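Local coordinates for cysteine-rich repeat secretory protein 15 (Arabidopsis thaliana, PDB 6GRF) that probably modulates cell-to-cell trafficking through plasmodesmata, and interacts with ACBP6 at the plasma membrane, at residues Asp41-Ser46 against Cys68-Arg73; Thr89-Tyr94 against Ala98-Glu103; Gly166-Val171 against Ala181-Ser186; Gly188-Leu193 against Ala209-Ser214. All blocks are in the same frame, centred on the assembly; numbering follows the deposited sequence.

Contacts 1 and 2 belong to the first Gnk2-homologous repeat, contacts 3 and 4 to the second, and each pair reaches a five-stranded antiparallel sheet of its own. In the second repeat the centres of contacts 3 and 4 are about 11 Å apart; they share helix 176-193 and meet neighbouring strands, with a probable hydrogen bond from Arg210 N to Tyr167 O (2.7 Å). In the first, contacts 1 and 2 are about 18 Å apart between centres. Arg69 of contact 1 joins the repeats: its CD packs 3.2 Å from Glu103 O of contact 2, and its guanidinium makes a cation-pi contact with Tyr167 of contact 3. The nearest atoms of contacts 2 and 3 are about 6 Å apart.

Contact 1: Asp41-Ser46 against Cys68-Arg73; sequences DASFNS and CRDDLR
Ser43 and Cys68 lie 5.1 Å apart between CA atoms, and one backbone hydrogen bond ties them: Cys68 N donates to Ser43 O at 2.8 Å, almost straight at 175°. This bond lies where strand 44-49 begins and strand 62-68 ends, so it closes the mouth of an antiparallel pair. Side chains add little to it. The CB of Ser43 points toward the opposite segment and meets Asp70 OD1 at 3.8 Å, while the CB of Cys68 settles against Ser43 O at 3.7 Å. A short serine suits position 43, since it can face the turn with its CB against Asp70 while its carbonyl takes the Cys68 N-H. Cys68 holds SG beside its backbone N (chi1 -66°), and SG forms a disulfide with Cys77 on helix 74-91, fixing the strand end to the helix.

Beyond Cys68 the chain folds into a type I beta turn from Arg69 to Leu72. The salt bridge between Arg69 NH2 and Asp71 OD2 (2.7 Å) spans this turn and should steady it, although the backbone bond from Leu72 N to Arg69 O is weak. The aspartate thereby helps hold a guanidinium that reaches the other repeat. Arg73 then occupies the N-cap position of helix 74-91. The strand-to-helix passage opening with Cys68 and bonded to Cys77 belongs to the C-X8-C-X2-C motif of DUF26 domains, completed here by Cys80.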
loop_
_atom_site.group_PDB
_atom_site.type_symbol
_atom_site.label_atom_id
_atom_site.label_comp_id
_atom_site.label_asym_id
_atom_site.label_seq_id
_atom_site.Cartn_x
_atom_site.Cartn_y
_atom_site.Cartn_z
ATOM N N ASP A 41 6.400 17.389 -4.125
ATOM C CA ASP A 41 5.213 17.968 -4.780
ATOM C C ASP A 41 4.396 16.933 -5.571
ATOM O O ASP A 41 3.621 17.307 -6.450
ATOM C CB ASP A 41 5.606 19.160 -5.659
ATOM C CG ASP A 41 6.762 18.869 -6.592
ATOM O OD1 ASP A 41 6.910 17.695 -6.984
ATOM O OD2 ASP A 41 7.511 19.823 -6.904
ATOM N N ALA A 42 4.504 15.650 -5.229
ATOM C CA ALA A 42 3.551 14.672 -5.731
ATOM C C ALA A 42 3.387 13.559 -4.694
ATOM O O ALA A 42 4.361 13.109 -4.081
ATOM C CB ALA A 42 3.984 14.137 -7.075
ATOM N N SER A 43 2.132 13.149 -4.506
ATOM C CA SER A 43 1.744 12.113 -3.568
ATOM C C SER A 43 2.019 10.706 -4.118
ATOM O O SER A 43 2.086 9.754 -3.358
ATOM C CB SER A 43 0.299 12.281 -3.217
ATOM O OG SER A 43 0.157 13.452 -2.442
ATOM N N PHE A 44 2.134 10.594 -5.441
ATOM C CA PHE A 44 2.418 9.345 -6.126
ATOM C C PHE A 44 3.367 9.611 -7.298
ATOM O O PHE A 44 3.251 10.613 -7.981
ATOM C CB PHE A 44 1.134 8.698 -6.664
ATOM C CG PHE A 44 1.411 7.706 -7.767
ATOM C CD1 PHE A 44 1.841 6.425 -7.473
ATOM C CD2 PHE A 44 1.342 8.084 -9.098
ATOM C CE1 PHE A 44 2.167 5.533 -8.486
ATOM C CE2 PHE A 44 1.655 7.183 -10.106
ATOM C CZ PHE A 44 2.074 5.911 -9.798
ATOM N N ASN A 45 4.307 8.695 -7.527
ATOM C CA ASN A 45 5.062 8.705 -8.767
ATOM C C ASN A 45 5.646 7.313 -9.025
ATOM O O ASN A 45 5.799 6.488 -8.128
ATOM C CB ASN A 45 6.125 9.804 -8.793
ATOM C CG ASN A 45 6.244 10.457 -10.153
ATOM O OD1 ASN A 45 5.772 9.916 -11.142
ATOM N ND2 ASN A 45 6.871 11.620 -10.227
ATOM N N SER A 46 5.971 7.109 -10.298
ATOM C CA SER A 46 6.420 5.880 -10.902
ATOM C C SER A 46 7.831 6.109 -11.469
ATOM O O SER A 46 8.084 7.184 -11.953
ATOM C CB SER A 46 5.475 5.546 -12.008
ATOM O OG SER A 46 5.458 4.160 -12.218
ATOM N N CYS A 68 1.766 8.145 -1.138
ATOM C CA CYS A 68 1.388 8.698 0.157
ATOM C C CYS A 68 -0.135 8.639 0.305
ATOM O O CYS A 68 -0.859 8.575 -0.680
ATOM C CB CYS A 68 1.845 10.141 0.323
ATOM S SG CYS A 68 3.648 10.306 0.374
ATOM N N ARG A 69 -0.605 8.671 1.553
ATOM C CA ARG A 69 -2.015 8.881 1.809
ATOM C C ARG A 69 -2.422 10.192 1.126
ATOM O O ARG A 69 -1.840 11.229 1.389
ATOM C CB ARG A 69 -2.297 8.892 3.313
ATOM C CG ARG A 69 -2.729 7.541 3.861
ATOM C CD ARG A 69 -2.957 7.562 5.366
ATOM N NE ARG A 69 -4.085 8.381 5.773
ATOM C CZ ARG A 69 -5.324 7.923 5.958
ATOM N NH1 ARG A 69 -5.632 6.692 5.582
ATOM N NH2 ARG A 69 -6.248 8.684 6.525
ATOM N N ASP A 70 -3.418 10.108 0.239
ATOM C CA ASP A 70 -3.878 11.234 -0.578
ATOM C C ASP A 70 -4.540 12.323 0.279
ATOM O O ASP A 70 -4.740 13.425 -0.204
ATOM C CB ASP A 70 -4.872 10.772 -1.650
ATOM C CG ASP A 70 -4.266 10.485 -3.013
ATOM O OD1 ASP A 70 -3.345 11.226 -3.417
ATOM O OD2 ASP A 70 -4.730 9.525 -3.670
ATOM N N ASP A 71 -4.897 12.010 1.530
ATOM C CA ASP A 71 -5.566 12.981 2.413
ATOM C C ASP A 71 -4.547 13.671 3.335
ATOM O O ASP A 71 -4.928 14.200 4.382
ATOM C CB ASP A 71 -6.700 12.331 3.220
ATOM C CG ASP A 71 -6.281 11.137 4.067
ATOM O OD1 ASP A 71 -5.277 10.496 3.715
ATOM O OD2 ASP A 71 -6.967 10.851 5.065
ATOM N N LEU A 72 -3.270 13.698 2.935
ATOM C CA LEU A 72 -2.212 14.312 3.747
ATOM C C LEU A 72 -1.473 15.391 2.949
ATOM O O LEU A 72 -1.455 15.376 1.718
ATOM C CB LEU A 72 -1.248 13.228 4.240
ATOM C CG LEU A 72 -1.732 12.420 5.446
ATOM C CD1 LEU A 72 -0.615 11.527 5.970
ATOM C CD2 LEU A 72 -2.264 13.322 6.558
ATOM N N ARG A 73 -0.849 16.311 3.694
ATOM C CA ARG A 73 -0.192 17.501 3.164
ATOM C C ARG A 73 1.148 17.099 2.532
ATOM O O ARG A 73 1.669 16.018 2.814
ATOM C CB ARG A 73 0.005 18.532 4.285
ATOM C CG ARG A 73 -1.264 18.893 5.046
ATOM C CD ARG A 73 -1.009 19.739 6.283
ATOM N NE ARG A 73 -0.305 19.011 7.332
ATOM C CZ ARG A 73 0.116 19.546 8.476
ATOM N NH1 ARG A 73 -0.079 20.832 8.721
ATOM N NH2 ARG A 73 0.730 18.790 9.370
#

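Contact 2: Thr89-Tyr94 against Ala98-Glu103; sequences TLICPY and ASLQLE
Ala98 opens strand 98-102 beside Cys92, and its methyl is the first point of touch: CB lies 4.0 Å from Cys92 CB and 4.1 Å from Cys92 SG. A small side chain suits this place because the chain leaving helix 74-91 comes near, with a CA-to-CA separation of 6.7 Å. Cys92 is the first residue to leave helical geometry. Its SG stands beside its own backbone N (chi1 -62°) and is joined by a disulfide to Cys13 on strand 8-13.

At Ser99 the strand turns its side chain to the other surface of the sheet, where it touches Phe106 and Arg108 of strand 105-110. Leu100 faces the helix again. Its CG is anti to the backbone N (chi1 172°), which helps swing CD1 to Ile91 CD1 at 4.2 Å, a contact of one methyl with another. Ile91 reaches there with the end of its longer branch. Leu100 also packs on Ser84, Gln87 and Ile88 of the same helix. Gln101 turns to the surface of the sheet that Ser99 faces and rests on Phe106.

No hydrogen bond crosses between the segments; the strand's backbone pairs with strands 8-13 and 105-110. The touching groups are methyls, a methylene and sulfur, so the attraction is dispersion plus the burial of apolar surface, while the covalent constraint comes from the Cys13-Cys92 disulfide.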
loop_
_atom_site.group_PDB
_atom_site.type_symbol
_atom_site.label_atom_id
_atom_site.label_comp_id
_atom_site.label_asym_id
_atom_site.label_seq_id
_atom_site.Cartn_x
_atom_site.Cartn_y
_atom_site.Cartn_z
ATOM N N THR A 89 15.616 0.189 3.530
ATOM C CA THR A 89 17.040 -0.196 3.492
ATOM C C THR A 89 17.385 -1.013 4.744
ATOM O O THR A 89 18.107 -1.992 4.651
ATOM C CB THR A 89 17.935 1.044 3.348
ATOM O OG1 THR A 89 17.634 1.660 2.095
ATOM C CG2 THR A 89 19.413 0.733 3.427
ATOM N N LEU A 90 16.848 -0.591 5.896
ATOM C CA LEU A 90 17.112 -1.197 7.205
ATOM C C LEU A 90 16.574 -2.636 7.267
ATOM O O LEU A 90 17.302 -3.539 7.668
ATOM C CB LEU A 90 16.481 -0.328 8.303
ATOM C CG LEU A 90 17.004 -0.550 9.724
ATOM C CD1 LEU A 90 16.905 0.727 10.556
ATOM C CD2 LEU A 90 16.269 -1.691 10.419
ATOM N N ILE A 91 15.299 -2.848 6.914
ATOM C CA ILE A 91 14.687 -4.188 7.075
ATOM C C ILE A 91 14.999 -5.083 5.870
ATOM O O ILE A 91 14.854 -6.287 5.982
ATOM C CB ILE A 91 13.167 -4.133 7.347
ATOM C CG1 ILE A 91 12.386 -3.488 6.199
ATOM C CG2 ILE A 91 12.886 -3.456 8.679
ATOM C CD1 ILE A 91 10.910 -3.823 6.209
ATOM N N CYS A 92 15.410 -4.503 4.735
ATOM C CA CYS A 92 15.670 -5.271 3.511
ATOM C C CYS A 92 17.022 -4.882 2.912
ATOM O O CYS A 92 17.077 -4.314 1.837
ATOM C CB CYS A 92 14.563 -5.044 2.490
ATOM S SG CYS A 92 12.941 -5.607 3.062
ATOM N N PRO A 93 18.148 -5.172 3.598
ATOM C CA PRO A 93 19.469 -4.679 3.191
ATOM C C PRO A 93 19.906 -4.819 1.716
ATOM O O PRO A 93 20.420 -3.854 1.117
ATOM C CB PRO A 93 20.432 -5.535 4.036
ATOM C CG PRO A 93 19.644 -5.929 5.269
ATOM C CD PRO A 93 18.194 -5.959 4.840
ATOM N N TYR A 94 19.766 -6.018 1.148
ATOM C CA TYR A 94 20.389 -6.317 -0.138
ATOM C C TYR A 94 19.397 -7.050 -1.037
ATOM O O TYR A 94 19.773 -7.955 -1.756
ATOM C CB TYR A 94 21.675 -7.116 0.078
ATOM C CG TYR A 94 22.824 -6.278 0.569
ATOM C CD1 TYR A 94 23.504 -5.436 -0.294
ATOM C CD2 TYR A 94 23.203 -6.288 1.899
ATOM C CE1 TYR A 94 24.547 -4.639 0.144
ATOM C CE2 TYR A 94 24.257 -5.509 2.352
ATOM C CZ TYR A 94 24.927 -4.676 1.473
ATOM O OH TYR A 94 25.960 -3.899 1.911
ATOM N N ALA A 98 11.595 -5.128 -2.765
ATOM C CA ALA A 98 11.173 -4.777 -1.421
ATOM C C ALA A 98 9.918 -3.910 -1.486
ATOM O O ALA A 98 9.715 -3.142 -2.437
ATOM C CB ALA A 98 12.275 -4.052 -0.687
ATOM N N SER A 99 9.081 -4.046 -0.461
ATOM C CA SER A 99 7.961 -3.146 -0.272
ATOM C C SER A 99 7.808 -2.845 1.223
ATOM O O SER A 99 8.210 -3.640 2.079
ATOM C CB SER A 99 6.712 -3.709 -0.878
ATOM O OG SER A 99 6.343 -4.900 -0.213
ATOM N N LEU A 100 7.252 -1.668 1.506
ATOM C CA LEU A 100 7.108 -1.170 2.851
ATOM C C LEU A 100 5.865 -0.288 2.933
ATOM O O LEU A 100 5.743 0.682 2.192
ATOM C CB LEU A 100 8.342 -0.353 3.227
ATOM C CG LEU A 100 8.218 0.374 4.562
ATOM C CD1 LEU A 100 8.211 -0.623 5.711
ATOM C CD2 LEU A 100 9.335 1.388 4.728
ATOM N N GLN A 101 4.995 -0.612 3.891
ATOM C CA GLN A 101 3.794 0.135 4.147
ATOM C C GLN A 101 3.882 0.700 5.568
ATOM O O GLN A 101 3.938 -0.051 6.552
ATOM C CB GLN A 101 2.587 -0.777 3.929
ATOM C CG GLN A 101 1.246 -0.105 4.194
ATOM C CD GLN A 101 0.785 0.793 3.075
ATOM O OE1 GLN A 101 0.608 1.992 3.268
ATOM N NE2 GLN A 101 0.550 0.220 1.908
ATOM N N LEU A 102 3.984 2.031 5.644
ATOM C CA LEU A 102 3.797 2.790 6.867
ATOM C C LEU A 102 2.362 3.319 6.857
ATOM O O LEU A 102 1.703 3.282 5.816
ATOM C CB LEU A 102 4.812 3.936 6.918
ATOM C CG LEU A 102 6.288 3.549 6.773
ATOM C CD1 LEU A 102 7.186 4.745 7.034
ATOM C CD2 LEU A 102 6.671 2.412 7.710
ATOM N N GLU A 103 1.889 3.826 7.997
ATOM C CA GLU A 103 0.533 4.361 8.063
ATOM C C GLU A 103 0.314 5.398 6.947
ATOM O O GLU A 103 -0.729 5.413 6.308
ATOM C CB GLU A 103 0.254 4.959 9.443
ATOM C CG GLU A 103 -1.135 5.564 9.582
ATOM C CD GLU A 103 -2.279 4.664 9.135
ATOM O OE1 GLU A 103 -2.286 3.462 9.521
ATOM O OE2 GLU A 103 -3.156 5.158 8.383
#

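Contact 3: Gly166-Val171 against Ala181-Ser186; sequences GYAQCV and ACLAES
Leu183 and Cys170 meet because both first torsions set the leading atom beside the backbone N: chi1 is -72° for Leu183, placing CG, and -78° for Cys170, placing SG. From the helix, Leu183 then forks against the strand. Its CD1 lies 3.6 Å from Cys170 SG, with CG hardly farther from the sulfur at 3.7 Å, while CD2 rests on the methyl of Ala168 at 3.8 Å. CD2 also comes within 4.2 Å of Gln169 O; the fork straddles the backbone at Gln169, between Ala168, whose CB points at the helix, and Cys170, whose sulfur reaches it from the side. A branched leucine fits because its two methyls serve two neighbours at once; the short Ala168 leaves the helix room to approach. The intervening Gln169 directs its CB away from the helix.

Cystines secure the same region. Cys170 is bonded to Cys179, and Cys182, next to Leu183, to Cys207, so the C-X8-C-X2-C motif of the DUF26 fold clamps the helix to the sheet from two points. Helix 176-193 runs over strand 164-170 at 141° with local axes 9.2 Å apart, while that strand is flanked in its sheet by strands 156-161 and 207-213.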
loop_
_atom_site.group_PDB
_atom_site.type_symbol
_atom_site.label_atom_id
_atom_site.label_comp_id
_atom_site.label_asym_id
_atom_site.label_seq_id
_atom_site.Cartn_x
_atom_site.Cartn_y
_atom_site.Cartn_z
ATOM N N GLY A 166 -14.728 3.486 7.332
ATOM C CA GLY A 166 -13.865 2.777 6.405
ATOM C C GLY A 166 -12.960 3.717 5.625
ATOM O O GLY A 166 -13.245 4.884 5.487
ATOM N N TYR A 167 -11.857 3.163 5.114
ATOM C CA TYR A 167 -10.892 3.876 4.293
ATOM C C TYR A 167 -10.348 2.886 3.261
ATOM O O TYR A 167 -10.050 1.725 3.595
ATOM C CB TYR A 167 -9.774 4.478 5.146
ATOM C CG TYR A 167 -8.804 5.324 4.367
ATOM C CD1 TYR A 167 -7.773 4.746 3.639
ATOM C CD2 TYR A 167 -8.946 6.700 4.312
ATOM C CE1 TYR A 167 -6.901 5.515 2.888
ATOM C CE2 TYR A 167 -8.079 7.484 3.565
ATOM C CZ TYR A 167 -7.047 6.888 2.862
ATOM O OH TYR A 167 -6.183 7.645 2.131
ATOM N N ALA A 168 -10.310 3.323 2.007
ATOM C CA ALA A 168 -9.675 2.564 0.933
ATOM C C ALA A 168 -8.838 3.501 0.059
ATOM O O ALA A 168 -9.154 4.677 -0.091
ATOM C CB ALA A 168 -10.700 1.836 0.103
ATOM N N GLN A 169 -7.772 2.932 -0.505
ATOM C CA GLN A 169 -6.789 3.656 -1.310
ATOM C C GLN A 169 -6.339 2.701 -2.420
ATOM O O GLN A 169 -6.041 1.541 -2.139
ATOM C CB GLN A 169 -5.647 4.119 -0.398
ATOM C CG GLN A 169 -4.387 4.626 -1.102
ATOM C CD GLN A 169 -4.299 6.132 -1.158
ATOM O OE1 GLN A 169 -4.411 6.732 -2.229
ATOM N NE2 GLN A 169 -4.117 6.762 -0.010
ATOM N N CYS A 170 -6.385 3.187 -3.667
ATOM C CA CYS A 170 -5.723 2.543 -4.813
ATOM C C CYS A 170 -4.375 3.212 -5.081
ATOM O O CYS A 170 -4.283 4.449 -5.087
ATOM C CB CYS A 170 -6.561 2.653 -6.075
ATOM S SG CYS A 170 -7.917 1.458 -6.096
ATOM N N VAL A 171 -3.356 2.396 -5.362
ATOM C CA VAL A 171 -2.050 2.921 -5.745
ATOM C C VAL A 171 -2.185 3.550 -7.138
ATOM O O VAL A 171 -2.835 3.006 -8.002
ATOM C CB VAL A 171 -0.962 1.836 -5.681
ATOM C CG1 VAL A 171 0.377 2.360 -6.170
ATOM C CG2 VAL A 171 -0.824 1.285 -4.272
ATOM N N ALA A 181 -11.585 -3.239 -9.498
ATOM C CA ALA A 181 -11.375 -4.691 -9.367
ATOM C C ALA A 181 -10.478 -4.999 -8.159
ATOM O O ALA A 181 -10.723 -5.964 -7.439
ATOM C CB ALA A 181 -10.787 -5.239 -10.651
ATOM N N CYS A 182 -9.443 -4.178 -7.940
ATOM C CA CYS A 182 -8.534 -4.379 -6.839
ATOM C C CYS A 182 -9.292 -4.217 -5.510
ATOM O O CYS A 182 -9.165 -5.045 -4.612
ATOM C CB CYS A 182 -7.352 -3.419 -6.933
ATOM S SG CYS A 182 -5.999 -3.782 -5.780
ATOM N N LEU A 183 -10.076 -3.142 -5.395
ATOM C CA LEU A 183 -10.818 -2.861 -4.152
ATOM C C LEU A 183 -11.923 -3.902 -3.955
ATOM O O LEU A 183 -12.162 -4.315 -2.834
ATOM C CB LEU A 183 -11.381 -1.436 -4.182
ATOM C CG LEU A 183 -10.326 -0.348 -4.011
ATOM C CD1 LEU A 183 -10.934 1.031 -4.140
ATOM C CD2 LEU A 183 -9.616 -0.500 -2.685
ATOM N N ALA A 184 -12.547 -4.348 -5.049
ATOM C CA ALA A 184 -13.548 -5.425 -4.990
ATOM C C ALA A 184 -12.928 -6.663 -4.330
ATOM O O ALA A 184 -13.527 -7.257 -3.459
ATOM C CB ALA A 184 -14.092 -5.752 -6.363
ATOM N N GLU A 185 -11.702 -7.013 -4.727
ATOM C CA GLU A 185 -11.009 -8.140 -4.131
ATOM C C GLU A 185 -10.679 -7.860 -2.654
ATOM O O GLU A 185 -10.740 -8.763 -1.848
ATOM C CB GLU A 185 -9.750 -8.473 -4.941
ATOM C CG GLU A 185 -8.963 -9.662 -4.403
ATOM C CD GLU A 185 -9.627 -11.013 -4.599
ATOM O OE1 GLU A 185 -10.686 -11.059 -5.259
ATOM O OE2 GLU A 185 -9.073 -12.022 -4.099
ATOM N N SER A 186 -10.269 -6.633 -2.316
ATOM C CA SER A 186 -9.961 -6.251 -0.923
ATOM C C SER A 186 -11.147 -6.528 0.003
ATOM O O SER A 186 -10.997 -7.081 1.077
ATOM C CB SER A 186 -9.622 -4.801 -0.814
ATOM O OG SER A 186 -8.231 -4.623 -0.874
#

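Contact 4: Gly188-Leu193 against Ala209-Ser214; sequences GKLKNL and ARYWGS
The phenol ring of Tyr211 is met obliquely by Leu190, whose CD2 lies 4.1 Å from ring atom CE2. Leucine and tyrosine come from opposite sides and pass one another, the leucine reaching from the helix and the tyrosine from the strand. A chi1 of 76° tucks CG between the two backbone arms and stands the ring up from the strand toward the helix layer, beside Leu190. Its hydroxyl is hydrogen-bonded to Ala197 O and Arg142 NH2, which satisfies this buried polar group. The indole of Trp212, pointing to the other surface of the sheet, has its CZ3 beside Gly166 and Tyr167 of the adjoining strand.

Leu190 CD1 meets Ala209 at two atoms, O at 3.7 Å and CB at 3.9 Å, and the small alanine lets the helix come close. This is the helix-on-sheet packing of the DUF26 (Gnk2-like) fold: the directions of helix 188-193 and strand 209-213 make 50°, the local axes 9.6 Å apart. Leu190 also touches Ala200 and Val202 of the next strand and Leu146 of helix 136-149, so it lies between both helices and the sheet.

Near the helix end Gly188 O takes two donors, Asn192 N at 3.0 Å and Asn192 ND2 at 2.7 Å, from opposite faces of its carbonyl plane. The CB of Lys191 points away from the strand, and its NZ makes a salt bridge with Asp143.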
loop_
_atom_site.group_PDB
_atom_site.type_symbol
_atom_site.label_atom_id
_atom_site.label_comp_id
_atom_site.label_asym_id
_atom_site.label_seq_id
_atom_site.Cartn_x
_atom_site.Cartn_y
_atom_site.Cartn_z
ATOM N N GLY A 188 -13.888 -8.313 -0.578
ATOM C CA GLY A 188 -14.120 -9.746 -0.531
ATOM C C GLY A 188 -13.274 -10.392 0.551
ATOM O O GLY A 188 -13.744 -11.226 1.309
ATOM N N LYS A 189 -12.007 -9.973 0.624
ATOM C CA LYS A 189 -11.051 -10.541 1.549
ATOM C C LYS A 189 -11.385 -10.131 2.985
ATOM O O LYS A 189 -11.234 -10.933 3.891
ATOM C CB LYS A 189 -9.632 -10.083 1.211
ATOM C CG LYS A 189 -9.039 -10.694 -0.043
ATOM C CD LYS A 189 -8.796 -12.169 0.075
ATOM C CE LYS A 189 -7.820 -12.673 -0.963
ATOM N NZ LYS A 189 -7.741 -14.153 -0.916
ATOM N N LEU A 190 -11.774 -8.866 3.177
ATOM C CA LEU A 190 -12.145 -8.364 4.489
ATOM C C LEU A 190 -13.298 -9.230 5.005
ATOM O O LEU A 190 -13.252 -9.706 6.127
ATOM C CB LEU A 190 -12.517 -6.872 4.429
ATOM C CG LEU A 190 -11.343 -5.890 4.462
ATOM C CD1 LEU A 190 -11.762 -4.492 4.034
ATOM C CD2 LEU A 190 -10.692 -5.842 5.831
ATOM N N LYS A 191 -14.269 -9.505 4.132
ATOM C CA LYS A 191 -15.452 -10.264 4.513
ATOM C C LYS A 191 -15.063 -11.712 4.824
ATOM O O LYS A 191 -15.556 -12.282 5.774
ATOM C CB LYS A 191 -16.517 -10.212 3.416
ATOM C CG LYS A 191 -17.227 -8.875 3.250
ATOM C CD LYS A 191 -17.930 -8.770 1.914
ATOM C CE LYS A 191 -18.370 -7.365 1.564
ATOM N NZ LYS A 191 -19.656 -7.010 2.212
ATOM N N ASN A 192 -14.168 -12.302 4.026
ATOM C CA ASN A 192 -14.008 -13.759 4.042
ATOM C C ASN A 192 -12.931 -14.168 5.062
ATOM O O ASN A 192 -13.032 -15.246 5.644
ATOM C CB ASN A 192 -13.885 -14.301 2.611
ATOM C CG ASN A 192 -15.230 -14.288 1.890
ATOM O OD1 ASN A 192 -16.111 -15.112 2.169
ATOM N ND2 ASN A 192 -15.438 -13.325 0.998
ATOM N N LEU A 193 -11.968 -13.284 5.354
ATOM C CA LEU A 193 -10.901 -13.578 6.340
ATOM C C LEU A 193 -11.246 -13.043 7.741
ATOM O O LEU A 193 -10.786 -13.599 8.737
ATOM C CB LEU A 193 -9.583 -12.970 5.852
ATOM C CG LEU A 193 -9.072 -13.471 4.499
ATOM C CD1 LEU A 193 -7.846 -12.677 4.064
ATOM C CD2 LEU A 193 -8.753 -14.956 4.539
ATOM N N ALA A 209 -7.795 -1.518 1.938
ATOM C CA ALA A 209 -9.060 -1.138 2.510
ATOM C C ALA A 209 -9.080 -1.571 3.977
ATOM O O ALA A 209 -8.568 -2.642 4.311
ATOM C CB ALA A 209 -10.177 -1.769 1.727
ATOM N N ARG A 210 -9.643 -0.697 4.822
ATOM C CA ARG A 210 -9.729 -0.856 6.270
ATOM C C ARG A 210 -11.144 -0.464 6.694
ATOM O O ARG A 210 -11.726 0.414 6.114
ATOM C CB ARG A 210 -8.818 0.097 7.062
ATOM C CG ARG A 210 -7.347 0.092 6.687
ATOM C CD ARG A 210 -6.428 0.630 7.779
ATOM N NE ARG A 210 -6.359 2.084 7.799
ATOM C CZ ARG A 210 -7.194 2.865 8.479
ATOM N NH1 ARG A 210 -8.118 2.311 9.250
ATOM N NH2 ARG A 210 -7.105 4.184 8.380
ATOM N N TYR A 211 -11.652 -1.096 7.744
ATOM C CA TYR A 211 -12.844 -0.580 8.437
ATOM C C TYR A 211 -12.632 -0.765 9.941
ATOM O O TYR A 211 -11.853 -1.614 10.363
ATOM C CB TYR A 211 -14.129 -1.262 7.953
ATOM C CG TYR A 211 -14.289 -2.655 8.498
ATOM C CD1 TYR A 211 -14.815 -2.873 9.760
ATOM C CD2 TYR A 211 -13.823 -3.750 7.792
ATOM C CE1 TYR A 211 -14.900 -4.146 10.294
ATOM C CE2 TYR A 211 -13.925 -5.032 8.300
ATOM C CZ TYR A 211 -14.466 -5.229 9.555
ATOM O OH TYR A 211 -14.557 -6.490 10.062
ATOM N N TRP A 212 -13.352 0.045 10.724
ATOM C CA TRP A 212 -13.303 0.001 12.178
ATOM C C TRP A 212 -14.617 0.562 12.762
ATOM O O TRP A 212 -15.330 1.335 12.116
ATOM C CB TRP A 212 -12.047 0.736 12.671
ATOM C CG TRP A 212 -12.053 2.198 12.365
ATOM C CD1 TRP A 212 -12.469 3.190 13.199
ATOM C CD2 TRP A 212 -11.669 2.849 11.140
ATOM N NE1 TRP A 212 -12.360 4.408 12.589
ATOM C CE2 TRP A 212 -11.860 4.233 11.328
ATOM C CE3 TRP A 212 -11.165 2.408 9.910
ATOM C CZ2 TRP A 212 -11.587 5.175 10.338
ATOM C CZ3 TRP A 212 -10.900 3.339 8.926
ATOM C CH2 TRP A 212 -11.107 4.704 9.138
ATOM N N GLY A 213 -14.957 0.118 13.974
ATOM C CA GLY A 213 -16.040 0.701 14.773
ATOM C C GLY A 213 -15.553 1.934 15.518
ATOM O O GLY A 213 -14.397 1.982 15.950
ATOM N N SER A 214 -16.435 2.933 15.660
ATOM C CA SER A 214 -16.130 4.221 16.319
ATOM C C SER A 214 -16.250 4.095 17.847
ATOM O O SER A 214 -15.219 3.989 18.543
ATOM C CB SER A 214 -17.004 5.329 15.786
ATOM O OG SER A 214 -16.730 5.569 14.417
#